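Local coordinates for protein alpha-2,3-sialyltransferase (Campylobacter jejuni, PDB 2P2V) that probably transfers sialic acid from its CMP-activated form onto acceptor sugars through an alpha-2,3 linkage, as a membrane-associated glycosyltransferase, at residues Phe99-Pro102 with Phe103-Ser106. Residues are numbered along the deposited sequence; the frame is centred on the assembly and turned at random.
With EDO (1,2-ethanediol), chain G.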
ATOM      1  N   PHE A  99       1.114  16.083 -11.182  1.00 20.31           N
ATOM      2  CA  PHE A  99       2.412  15.566 -11.589  1.00 21.53           C
ATOM      3  C   PHE A  99       2.917  14.469 -10.662  1.00 20.50           C
ATOM      4  O   PHE A  99       3.923  13.868 -10.979  1.00 21.75           O
ATOM      5  CB  PHE A  99       3.461  16.713 -11.637  1.00 22.66           C
ATOM      6  CG  PHE A  99       3.129  17.780 -12.650  1.00 24.16           C
ATOM      7  CD1 PHE A  99       2.536  18.975 -12.242  1.00 24.28           C
ATOM      8  CD2 PHE A  99       3.302  17.537 -14.030  1.00 24.49           C
ATOM      9  CE1 PHE A  99       2.159  19.957 -13.157  1.00 25.73           C
ATOM     10  CE2 PHE A  99       2.958  18.529 -14.971  1.00 24.65           C
ATOM     11  CZ  PHE A  99       2.370  19.754 -14.515  1.00 26.28           C
ATOM     12  N   ASN A 100       2.306  14.281  -9.461  1.00 20.29           N
ATOM     13  CA  ASN A 100       2.778  13.383  -8.426  1.00 20.00           C
ATOM     14  C   ASN A 100       4.218  13.773  -7.986  1.00 19.85           C
ATOM     15  O   ASN A 100       5.193  13.000  -8.083  1.00 17.84           O
ATOM     16  CB  ASN A 100       2.748  11.900  -8.887  1.00 20.68           C
ATOM     17  CG  ASN A 100       2.957  10.911  -7.773  1.00 23.90           C
ATOM     18  OD1 ASN A 100       2.832  11.240  -6.597  1.00 25.76           O
ATOM     19  ND2 ASN A 100       3.278   9.616  -8.150  1.00 25.99           N
ATOM     20  N   LEU A 101       4.345  15.030  -7.520  1.00 21.55           N
ATOM     21  CA  LEU A 101       5.561  15.520  -6.938  1.00 20.74           C
ATOM     22  C   LEU A 101       5.135  16.177  -5.622  1.00 21.52           C
ATOM     23  O   LEU A 101       4.169  16.923  -5.607  1.00 22.86           O
ATOM     24  CB  LEU A 101       6.182  16.593  -7.837  1.00 21.42           C
ATOM     25  CG  LEU A 101       6.797  16.023  -9.132  1.00 21.96           C
ATOM     26  CD1 LEU A 101       7.213  17.084 -10.069  1.00 22.83           C
ATOM     27  CD2 LEU A 101       7.986  15.241  -8.679  1.00 21.66           C
ATOM     28  N   PRO A 102       5.792  15.812  -4.535  1.00 22.65           N
ATOM     29  CA  PRO A 102       5.274  16.163  -3.190  1.00 22.46           C
ATOM     30  C   PRO A 102       5.417  17.634  -2.789  1.00 24.48           C
ATOM     31  O   PRO A 102       4.858  18.041  -1.746  1.00 25.53           O
ATOM     32  CB  PRO A 102       6.099  15.313  -2.262  1.00 23.29           C
ATOM     33  CG  PRO A 102       7.448  15.110  -3.024  1.00 21.90           C
ATOM     34  CD  PRO A 102       6.979  14.934  -4.459  1.00 21.64           C
ATOM     35  N   PHE A 103       6.163  18.392  -3.577  1.00 23.38           N
ATOM     36  CA  PHE A 103       6.222  19.844  -3.426  1.00 24.25           C
ATOM     37  C   PHE A 103       5.183  20.561  -4.275  1.00 25.56           C
ATOM     38  O   PHE A 103       5.114  21.813  -4.284  1.00 25.90           O
ATOM     39  CB  PHE A 103       7.664  20.368  -3.650  1.00 24.49           C
ATOM     40  CG  PHE A 103       8.208  20.069  -5.032  1.00 21.24           C
ATOM     41  CD1 PHE A 103       8.859  18.857  -5.271  1.00 20.33           C
ATOM     42  CD2 PHE A 103       8.013  20.964  -6.086  1.00 23.67           C
ATOM     43  CE1 PHE A 103       9.365  18.544  -6.571  1.00 22.40           C
ATOM     44  CE2 PHE A 103       8.478  20.656  -7.421  1.00 26.19           C
ATOM     45  CZ  PHE A 103       9.157  19.427  -7.656  1.00 21.92           C
ATOM     46  N   ILE A 104       4.385  19.799  -5.032  1.00 24.85           N
ATOM     47  CA  ILE A 104       3.304  20.373  -5.802  1.00 25.53           C
ATOM     48  C   ILE A 104       1.959  19.926  -5.266  1.00 25.83           C
ATOM     49  O   ILE A 104       1.035  20.730  -5.089  1.00 26.38           O
ATOM     50  CB  ILE A 104       3.412  20.035  -7.333  1.00 25.19           C
ATOM     51  CG1 ILE A 104       4.807  20.369  -7.876  1.00 27.04           C
ATOM     52  CG2 ILE A 104       2.282  20.729  -8.118  1.00 28.28           C
ATOM     53  CD1 ILE A 104       4.978  20.178  -9.406  1.00 24.88           C
ATOM     54  N   GLU A 105       1.811  18.633  -5.019  1.00 25.27           N
ATOM     55  CA  GLU A 105       0.601  18.036  -4.481  1.00 24.74           C
ATOM     56  C   GLU A 105       0.969  17.353  -3.179  1.00 25.05           C
ATOM     57  O   GLU A 105       1.875  16.535  -3.122  1.00 25.63           O
ATOM     58  CB  GLU A 105      -0.023  17.010  -5.441  1.00 24.68           C
ATOM     59  CG  GLU A 105      -0.399  17.579  -6.851  1.00 25.43           C
ATOM     60  CD  GLU A 105       0.586  17.082  -7.936  1.00 27.07           C
ATOM     61  OE1 GLU A 105       1.287  16.095  -7.655  1.00 28.62           O
ATOM     62  OE2 GLU A 105       0.681  17.686  -9.030  1.00 26.11           O
ATOM     63  N   SER A 106       0.273  17.692  -2.106  1.00 25.00           N
ATOM     64  CA  SER A 106       0.641  17.108  -0.829  1.00 26.94           C
ATOM     65  C   SER A 106       0.319  15.612  -0.785  1.00 27.11           C
ATOM     66  O   SER A 106      -0.571  15.149  -1.499  1.00 25.55           O
ATOM     67  CB  SER A 106      -0.125  17.795   0.301  1.00 26.03           C
ATOM     68  OG  SER A 106      -1.457  17.314   0.388  1.00 26.36           O
TER
HETATM   69  C1  EDO G 705      -2.501  20.079  -3.104  1.00 39.80           C
HETATM   70  O1  EDO G 705      -1.418  19.925  -2.174  1.00 35.20           O
HETATM   71  C2  EDO G 705      -2.310  21.443  -3.730  1.00 43.50           C
HETATM   72  O2  EDO G 705      -3.110  22.344  -2.990  1.00 42.45           O
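F99 meets the carboxylate of E105 through its backbone N, which donates to OE2 of E105 at 2.7 Å, on its syn side but tilted out of the carboxylate plane. The F99 ring also touches I104, with CD1 of each residue 3.9 Å apart. It meets Y153 edge-to-face, and the F99 side chain lies about 8 Å from the bound CMP-3-fluoro-sialic acid. N100 gives a weak hydrogen bond from its N to OE1 of E105. L101 N donates to that same oxygen at 3.2 Å, again on the syn side and 28° out of the carboxylate plane. The carboxylate thus receives three successive backbone N-H groups, one at OE2 and two at OE1. E105 reaches them by bending at chi2 (107°), back toward the chain. L101 O accepts from I104 N at 2.9 Å, which comes from above the carbonyl plane, and from E105 N at 3.0 Å, in an almost straight bond. The first closes a type I beta turn with P102 and F103 at its corners; the second extends it by one residue. The L101 side chain lies alongside F103 and I104, with CB over one face of the F103 ring in a CH-pi contact, 4.3 Å from the centroid. P102 and F103 pack on F272 and G269 of the second subunit, another copy of this protein. Residues 99-106 lie in the loop between strand 90-96 of the parallel sheet and helix 107-116, whose N-cap is S106, with OG bonded to F109 N. Helix 131-144 packs against L101, F103 and I104, and its K138 NZ hydrogen-bonds to N100 O.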